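Local coordinates for Amuc_1102 (Akkermansia muciniphila, PDB 7DSZ), which is of unconfirmed function but adopts an immunoglobulin-like fold related to archaeal type IV pilus proteins and probably belongs to a pilus-like system, at residues C[27-32]-C[53-58]; C[79-84]-C[134-139]; C[18-23]-C[146-151]. All blocks are in the same frame, centred on the assembly; numbering follows the deposited sequence.

Contact 1. Residues C[27-32]-C[53-58]; sequences SLYMRQ and DFEIPF
Residues 27-32 and 53-58 form an antiparallel strand pairing, the meeting of strand 18-32, an outer strand of its three-stranded sheet, with the central strand 50-63. Ser27 and Glu55 make one hydrogen-bonded pair and Tyr29 and Asp53 the next, with Leu28 and Phe54 as the non-hydrogen-bonded pair between them. The four backbone bonds are short, Ser27 N to Glu55 O and Tyr29 N to Asp53 O both measuring 2.8 Å. The short strand segments run 140° apart, so the pairing is strongly twisted; it runs on past Tyr29, where Arg31 bonds to the backbone of Trp51. On the inner face, Leu28 holds CG anti to its backbone N (chi1 166°), which lays CD1 over the centre of the Phe54 ring, 4.0 Å from the centroid: a CH-pi contact. The ring also packs on Trp133 and Val134. On the other face, CG of Glu55 lies 3.7 Å from Tyr29 CD2, the ring and carboxylate planes being steeply inclined. Beyond it Arg31, bent at chi3, swings its guanidinium back to Asp53 in a salt bridge, NH1 to OD2 3.0 Å; the acid is met on its anti side and well out of its plane, while OD2 lies nearly in the guanidinium plane. A leucine in place of Arg31 would probably leave the Asp53 carboxylate without this positive partner and remove the cation that meets the Trp189 ring. Glu55 turns its own carboxylate to Arg192 and Tyr193. Such a twisted antiparallel pair, with the Leu28-Phe54 face packed on a second sheet, is consistent with an immunoglobulin-like beta sandwich.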
# COMPACT_ATOMS: atom_id res chain seq x y z
N SER C 27 2.32 -18.92 -16.82
CA SER C 27 1.64 -20.08 -16.24
C SER C 27 0.77 -19.63 -15.08
O SER C 27 1.14 -18.73 -14.33
CB SER C 27 2.64 -21.11 -15.72
OG SER C 27 3.32 -21.73 -16.78
N LEU C 28 -0.37 -20.30 -14.91
CA LEU C 28 -1.24 -20.05 -13.76
C LEU C 28 -1.00 -21.09 -12.68
O LEU C 28 -1.07 -22.30 -12.95
CB LEU C 28 -2.71 -20.08 -14.18
CG LEU C 28 -3.72 -20.16 -13.02
CD1 LEU C 28 -3.68 -18.86 -12.22
CD2 LEU C 28 -5.11 -20.40 -13.56
N TYR C 29 -0.70 -20.63 -11.48
CA TYR C 29 -0.62 -21.46 -10.29
C TYR C 29 -1.69 -21.01 -9.31
O TYR C 29 -1.74 -19.83 -8.95
CB TYR C 29 0.72 -21.34 -9.59
CG TYR C 29 1.92 -21.80 -10.38
CD1 TYR C 29 2.37 -23.11 -10.26
CD2 TYR C 29 2.61 -20.93 -11.20
CE1 TYR C 29 3.48 -23.54 -10.96
CE2 TYR C 29 3.75 -21.36 -11.90
CZ TYR C 29 4.16 -22.66 -11.77
OH TYR C 29 5.27 -23.10 -12.43
N MET C 30 -2.53 -21.94 -8.85
CA MET C 30 -3.43 -21.65 -7.75
C MET C 30 -2.69 -21.93 -6.45
O MET C 30 -2.17 -23.03 -6.25
CB MET C 30 -4.72 -22.48 -7.85
CG MET C 30 -5.50 -22.26 -9.14
SD MET C 30 -6.01 -20.53 -9.37
CE MET C 30 -6.81 -20.18 -7.82
N ARG C 31 -2.64 -20.93 -5.56
CA ARG C 31 -1.79 -21.04 -4.38
C ARG C 31 -2.52 -20.45 -3.19
O ARG C 31 -3.13 -19.39 -3.30
CB ARG C 31 -0.46 -20.28 -4.56
CG ARG C 31 0.43 -20.78 -5.71
CD ARG C 31 1.68 -19.92 -5.80
NE ARG C 31 2.22 -19.77 -4.47
CZ ARG C 31 2.77 -18.68 -3.97
NH1 ARG C 31 2.89 -17.56 -4.68
NH2 ARG C 31 3.21 -18.72 -2.73
N GLN C 32 -2.43 -21.10 -2.05
CA GLN C 32 -3.03 -20.58 -0.83
C GLN C 32 -2.20 -19.41 -0.32
O GLN C 32 -0.97 -19.43 -0.42
CB GLN C 32 -3.12 -21.67 0.23
CG GLN C 32 -3.86 -21.28 1.49
CD GLN C 32 -4.21 -22.49 2.35
OE1 GLN C 32 -3.56 -23.53 2.28
NE2 GLN C 32 -5.26 -22.35 3.16
N ASP C 53 -2.12 -17.08 -9.22
CA ASP C 53 -0.79 -16.50 -9.31
C ASP C 53 -0.27 -16.79 -10.71
O ASP C 53 0.07 -17.93 -11.02
CB ASP C 53 0.11 -17.10 -8.22
CG ASP C 53 1.58 -16.71 -8.35
OD1 ASP C 53 1.94 -15.85 -9.17
OD2 ASP C 53 2.36 -17.27 -7.57
N PHE C 54 -0.23 -15.75 -11.56
CA PHE C 54 0.25 -15.88 -12.93
C PHE C 54 1.74 -15.59 -12.93
O PHE C 54 2.15 -14.50 -12.52
CB PHE C 54 -0.48 -14.92 -13.87
CG PHE C 54 -1.95 -15.20 -14.02
CD1 PHE C 54 -2.42 -16.04 -15.03
CD2 PHE C 54 -2.88 -14.60 -13.18
CE1 PHE C 54 -3.80 -16.29 -15.18
CE2 PHE C 54 -4.24 -14.84 -13.31
CZ PHE C 54 -4.70 -15.68 -14.33
N GLU C 55 2.56 -16.54 -13.38
CA GLU C 55 4.01 -16.44 -13.29
C GLU C 55 4.61 -16.53 -14.69
O GLU C 55 4.23 -17.43 -15.44
CB GLU C 55 4.59 -17.57 -12.44
CG GLU C 55 4.10 -17.58 -11.00
CD GLU C 55 4.98 -16.73 -10.14
OE1 GLU C 55 6.23 -16.86 -10.28
OE2 GLU C 55 4.45 -15.93 -9.34
N ILE C 56 5.54 -15.65 -15.03
CA ILE C 56 6.29 -15.77 -16.27
C ILE C 56 7.79 -15.65 -16.03
O ILE C 56 8.26 -14.63 -15.52
CB ILE C 56 5.83 -14.76 -17.35
CG1 ILE C 56 6.58 -15.00 -18.67
CG2 ILE C 56 5.92 -13.29 -16.89
CD1 ILE C 56 5.82 -14.41 -19.88
N PRO C 57 8.57 -16.69 -16.33
CA PRO C 57 10.02 -16.58 -16.22
C PRO C 57 10.58 -15.68 -17.31
O PRO C 57 10.06 -15.65 -18.43
CB PRO C 57 10.52 -18.02 -16.44
CG PRO C 57 9.32 -18.89 -16.44
CD PRO C 57 8.14 -18.00 -16.83
N PHE C 58 11.66 -14.98 -16.98
CA PHE C 58 12.33 -14.19 -18.01
C PHE C 58 13.78 -13.95 -17.63
O PHE C 58 14.18 -14.12 -16.48
CB PHE C 58 11.61 -12.86 -18.27
CG PHE C 58 11.77 -11.82 -17.19
CD1 PHE C 58 10.92 -11.78 -16.10
CD2 PHE C 58 12.73 -10.84 -17.31
CE1 PHE C 58 11.04 -10.79 -15.14
CE2 PHE C 58 12.86 -9.84 -16.35
CZ PHE C 58 12.02 -9.82 -15.26

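Contact 2. Residues C[79-84]-C[134-139]; sequences YIAVVN and VKYQGV
Tyr79 to Ala81 pair antiparallel with Tyr136 to Gly138, and the ladder is interrupted at Ala81 by a classic beta bulge. Tyr79 and Gly138 exchange two backbone bonds: Tyr79 N gives to Gly138 O at 2.9 Å, and Gly138 N returns to Tyr79 O, lying in its carbonyl plane but with a bent N-H...O angle of 141°. That same Tyr79 oxygen also receives a CA-H...O contact from Gln137. Next along, Ala81 N gives to Tyr136 O at 2.9 Å. Ala81 O then serves two donors of the bulge: Lys135 N at 2.8 Å and, weakly, Tyr136 N at 3.4 Å. The extra residue is fitted in by the negative psi of Lys135 (-47°), which brings both amides to one carbonyl. Gln137, in the non-hydrogen-bonded pair with Ile80, turns its backbone the other way: its N bonds to Ser153 OG and its O is taken by the indole N-H of Trp161, while its side-chain NE2 reaches Tyr151 OH and Leu26 O. Lys135 bends at chi2 and crosses Val83 at a slant, Lys135 CE 3.8 Å from Val83 CG2, before its NZ bonds to Lys132 O. Apolar contacts complete each face. The Ala81 methyl sits in the plane of the Tyr136 ring, at its edge, with CB 3.6 Å from CD2, whereas Ile80 CG2 and Val134 CG1 approach to 4.2 Å on the face turned toward Phe54. Strand 70-83 is thereby held between 134-143 and 91-104, and 134-143 in turn has 146-152 along its far side; Trp161 and Trp162 pack on Tyr136 and Tyr79, and strand 50-63 lies across the Ile80 face.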
# COMPACT_ATOMS: atom_id res chain seq x y z
N TYR C 79 -2.19 -9.11 -19.94
CA TYR C 79 -3.53 -9.16 -20.50
C TYR C 79 -4.09 -10.55 -20.25
O TYR C 79 -3.49 -11.54 -20.69
CB TYR C 79 -3.54 -8.88 -22.01
CG TYR C 79 -2.85 -7.60 -22.40
CD1 TYR C 79 -1.49 -7.57 -22.67
CD2 TYR C 79 -3.57 -6.42 -22.53
CE1 TYR C 79 -0.85 -6.41 -23.04
CE2 TYR C 79 -2.94 -5.24 -22.90
CZ TYR C 79 -1.58 -5.25 -23.15
OH TYR C 79 -0.92 -4.09 -23.53
N ILE C 80 -5.24 -10.62 -19.59
CA ILE C 80 -5.87 -11.89 -19.27
C ILE C 80 -7.34 -11.80 -19.67
O ILE C 80 -8.03 -10.83 -19.33
CB ILE C 80 -5.71 -12.25 -17.78
CG1 ILE C 80 -4.24 -12.56 -17.48
CG2 ILE C 80 -6.61 -13.44 -17.41
CD1 ILE C 80 -3.84 -12.48 -16.01
N ALA C 81 -7.81 -12.81 -20.41
CA ALA C 81 -9.19 -12.85 -20.89
C ALA C 81 -9.92 -14.03 -20.26
O ALA C 81 -9.41 -15.16 -20.25
CB ALA C 81 -9.22 -12.95 -22.43
N VAL C 82 -11.11 -13.75 -19.72
CA VAL C 82 -11.98 -14.75 -19.13
C VAL C 82 -13.40 -14.50 -19.64
O VAL C 82 -13.73 -13.41 -20.11
CB VAL C 82 -11.96 -14.73 -17.58
CG1 VAL C 82 -10.53 -14.89 -17.06
CG2 VAL C 82 -12.56 -13.42 -17.05
N VAL C 83 -14.24 -15.53 -19.54
CA VAL C 83 -15.65 -15.37 -19.87
C VAL C 83 -16.33 -14.57 -18.77
O VAL C 83 -16.17 -14.86 -17.58
CB VAL C 83 -16.32 -16.74 -20.03
CG1 VAL C 83 -17.83 -16.57 -20.25
CG2 VAL C 83 -15.68 -17.53 -21.18
N ASN C 84 -17.08 -13.53 -19.17
CA ASN C 84 -17.88 -12.75 -18.23
C ASN C 84 -18.89 -13.68 -17.57
O ASN C 84 -19.79 -14.18 -18.25
CB ASN C 84 -18.59 -11.59 -18.93
CG ASN C 84 -19.25 -10.64 -17.95
OD1 ASN C 84 -19.46 -10.98 -16.79
ND2 ASN C 84 -19.58 -9.43 -18.41
N VAL C 134 -9.18 -19.47 -17.86
CA VAL C 134 -8.37 -18.46 -18.54
C VAL C 134 -8.42 -18.75 -20.03
O VAL C 134 -7.85 -19.73 -20.50
CB VAL C 134 -6.92 -18.48 -18.02
CG1 VAL C 134 -6.12 -17.37 -18.71
CG2 VAL C 134 -6.88 -18.32 -16.50
N LYS C 135 -9.07 -17.87 -20.79
CA LYS C 135 -9.26 -18.10 -22.22
C LYS C 135 -8.07 -17.62 -23.05
O LYS C 135 -7.60 -18.34 -23.93
CB LYS C 135 -10.55 -17.42 -22.69
CG LYS C 135 -11.80 -18.02 -22.05
CD LYS C 135 -11.72 -19.55 -22.04
CE LYS C 135 -12.98 -20.15 -21.44
NZ LYS C 135 -12.89 -21.62 -21.28
N TYR C 136 -7.59 -16.41 -22.79
CA TYR C 136 -6.42 -15.87 -23.47
C TYR C 136 -5.47 -15.23 -22.47
O TYR C 136 -5.90 -14.73 -21.43
CB TYR C 136 -6.81 -14.82 -24.48
CG TYR C 136 -7.80 -15.31 -25.51
CD1 TYR C 136 -7.44 -16.26 -26.44
CD2 TYR C 136 -9.10 -14.82 -25.55
CE1 TYR C 136 -8.33 -16.71 -27.40
CE2 TYR C 136 -10.01 -15.26 -26.50
CZ TYR C 136 -9.61 -16.21 -27.42
OH TYR C 136 -10.48 -16.67 -28.37
N GLN C 137 -4.18 -15.25 -22.81
CA GLN C 137 -3.13 -14.63 -22.01
C GLN C 137 -2.16 -13.88 -22.92
O GLN C 137 -1.89 -14.31 -24.04
CB GLN C 137 -2.31 -15.64 -21.19
CG GLN C 137 -3.13 -16.51 -20.28
CD GLN C 137 -2.29 -17.41 -19.39
OE1 GLN C 137 -2.65 -17.68 -18.25
NE2 GLN C 137 -1.17 -17.91 -19.93
N GLY C 138 -1.61 -12.79 -22.41
CA GLY C 138 -0.55 -12.09 -23.12
C GLY C 138 0.29 -11.29 -22.17
O GLY C 138 -0.20 -10.79 -21.14
N VAL C 139 1.58 -11.16 -22.50
CA VAL C 139 2.50 -10.32 -21.74
C VAL C 139 3.34 -9.52 -22.72
O VAL C 139 3.95 -10.09 -23.62
CB VAL C 139 3.42 -11.16 -20.83
CG1 VAL C 139 4.41 -10.25 -20.10
CG2 VAL C 139 2.59 -11.98 -19.83

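Contact 3. Residues C[18-23]-C[146-151]; sequences QVRVSL and KIVATY
Val21 and Leu23 of strand 18-23 pack against Val148, Ala149 and Tyr151 of strand 146-151, two nearly parallel edges whose axes come within 5.9 Å and which meet through side chains and water in place of direct backbone bonds. In Val148, CG1 is anti to the carbonyl carbon (chi1 -63°), which leaves CG2 between the backbone N and that carbon, the crowded position; from there CG2 meets Val21 CG2 at 3.8 Å, the two side chains crossing at about a right angle. Val148 CG1 reaches Val19 O at 3.6 Å. The Ala149 methyl presses on Val21 O, only 3.4 Å from CB. Leu23 sets CG anti to its carbonyl carbon (chi1 -63°) and extends at chi2, so that CD1 comes down on the Thr150-Tyr151 peptide, 3.7 Å from Tyr151 N, and also meets Ala149 CB. Tyr151 touches Leu23 through CB, while its ring leads off to bond Gln137 by its hydroxyl. One water spans the backbones, taking the N-H of Val21 and giving to Val148 O at 2.7 Å. Another joins Gln18 OE1, Arg20 NH1 and Lys146 NZ. Arg20 folds back through a bend at chi2 (-67°) and gives NH1 to Val19 O from well above the carbonyl plane, a 2.7 Å bond; the water it shares with Lys146 probably eases the closeness of the two cations. Val148 and Ala149 both face Val141 in a classic beta bulge, which turns both side chains toward strand 18-23. Such apolar packing is consistent with the place where the two sheets of an immunoglobulin-like sandwich approach along one edge.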
# COMPACT_ATOMS: atom_id res chain seq x y z
N GLN C 18 20.62 -0.71 -25.24
CA GLN C 18 19.41 -1.41 -25.64
C GLN C 18 19.34 -2.71 -24.87
O GLN C 18 20.34 -3.24 -24.39
CB GLN C 18 19.38 -1.68 -27.15
CG GLN C 18 19.59 -0.42 -27.98
CD GLN C 18 19.50 -0.70 -29.47
OE1 GLN C 18 18.43 -0.97 -30.01
NE2 GLN C 18 20.63 -0.65 -30.14
N VAL C 19 18.13 -3.24 -24.76
CA VAL C 19 17.82 -4.35 -23.87
C VAL C 19 17.02 -5.38 -24.64
O VAL C 19 16.15 -5.03 -25.44
CB VAL C 19 17.05 -3.81 -22.64
CG1 VAL C 19 16.36 -4.92 -21.90
CG2 VAL C 19 17.99 -3.03 -21.73
N ARG C 20 17.32 -6.65 -24.40
CA ARG C 20 16.55 -7.77 -24.92
C ARG C 20 16.08 -8.66 -23.78
O ARG C 20 16.85 -8.98 -22.87
CB ARG C 20 17.37 -8.59 -25.92
CG ARG C 20 17.70 -7.80 -27.18
CD ARG C 20 16.44 -7.50 -27.97
NE ARG C 20 16.69 -6.69 -29.16
CZ ARG C 20 16.59 -5.36 -29.21
NH1 ARG C 20 16.23 -4.66 -28.15
NH2 ARG C 20 16.84 -4.73 -30.35
N VAL C 21 14.82 -9.06 -23.85
CA VAL C 21 14.18 -9.85 -22.81
C VAL C 21 13.74 -11.17 -23.41
O VAL C 21 12.99 -11.20 -24.39
CB VAL C 21 12.99 -9.09 -22.20
CG1 VAL C 21 12.29 -9.96 -21.17
CG2 VAL C 21 13.47 -7.80 -21.56
N SER C 22 14.22 -12.27 -22.84
CA SER C 22 13.81 -13.61 -23.25
C SER C 22 12.70 -14.06 -22.31
O SER C 22 12.94 -14.32 -21.14
CB SER C 22 14.99 -14.58 -23.20
OG SER C 22 14.56 -15.88 -23.53
N LEU C 23 11.48 -14.15 -22.84
CA LEU C 23 10.32 -14.61 -22.07
C LEU C 23 10.10 -16.11 -22.25
O LEU C 23 10.31 -16.64 -23.34
CB LEU C 23 9.05 -13.88 -22.50
CG LEU C 23 8.98 -12.38 -22.28
CD1 LEU C 23 7.71 -11.84 -22.94
CD2 LEU C 23 8.98 -12.06 -20.78
N LYS C 146 9.54 1.33 -25.22
CA LYS C 146 9.56 0.56 -26.45
C LYS C 146 9.34 -0.92 -26.15
O LYS C 146 10.01 -1.47 -25.27
CB LYS C 146 10.89 0.73 -27.18
CG LYS C 146 11.05 -0.23 -28.35
CD LYS C 146 12.50 -0.39 -28.81
CE LYS C 146 12.55 -1.29 -30.04
NZ LYS C 146 13.95 -1.54 -30.51
N ILE C 147 8.45 -1.56 -26.90
CA ILE C 147 8.22 -2.98 -26.74
C ILE C 147 9.48 -3.75 -27.14
O ILE C 147 10.01 -3.57 -28.24
CB ILE C 147 7.02 -3.43 -27.58
CG1 ILE C 147 5.74 -2.75 -27.10
CG2 ILE C 147 6.89 -4.96 -27.57
CD1 ILE C 147 4.53 -3.06 -27.96
N VAL C 148 9.97 -4.59 -26.24
CA VAL C 148 11.11 -5.45 -26.54
C VAL C 148 10.77 -6.93 -26.52
O VAL C 148 11.52 -7.73 -27.10
CB VAL C 148 12.30 -5.15 -25.60
CG1 VAL C 148 12.78 -3.71 -25.81
CG2 VAL C 148 11.92 -5.40 -24.14
N ALA C 149 9.66 -7.36 -25.92
CA ALA C 149 9.34 -8.78 -25.93
C ALA C 149 7.84 -8.95 -25.76
O ALA C 149 7.18 -8.12 -25.14
CB ALA C 149 10.10 -9.56 -24.84
N THR C 150 7.32 -10.03 -26.33
CA THR C 150 5.90 -10.34 -26.28
C THR C 150 5.70 -11.83 -26.09
O THR C 150 6.35 -12.64 -26.77
CB THR C 150 5.18 -9.88 -27.56
OG1 THR C 150 5.29 -8.46 -27.68
CG2 THR C 150 3.71 -10.26 -27.50
N TYR C 151 4.82 -12.20 -25.17
CA TYR C 151 4.35 -13.57 -25.02
C TYR C 151 2.86 -13.59 -25.31
O TYR C 151 2.14 -12.65 -24.93
CB TYR C 151 4.60 -14.13 -23.61
CG TYR C 151 3.56 -15.16 -23.25
CD1 TYR C 151 3.69 -16.49 -23.65
CD2 TYR C 151 2.41 -14.80 -22.55
CE1 TYR C 151 2.70 -17.43 -23.35
CE2 TYR C 151 1.42 -15.72 -22.25
CZ TYR C 151 1.56 -17.02 -22.66
OH TYR C 151 0.56 -17.92 -22.34
O HOH W 1 15.94 -1.70 -28.83
O HOH W 2 13.95 -8.81 -26.52

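All three contacts belong to one sandwich. Contact 1 lies within the three-stranded sheet, contact 2 within the mixed sheet, and contact 3 closes the edge between them. Contacts 1 and 2 have centres about 14 Å apart and meet through Phe54, whose CE2 lies 3.6 Å from Ile80 CD1. Contact 3 is centred about 20 Å from contact 1, with which it shares strand 18-32; Phe58 CB packs 3.7 Å from Leu23 CD2. Toward contact 2, centred about 21 Å from contact 3, Val139 O lies 2.8 Å from Tyr151 N, a probable hydrogen bond. Along the chain, contacts 1 and 2 follow in series inside the loop closed by contact 3.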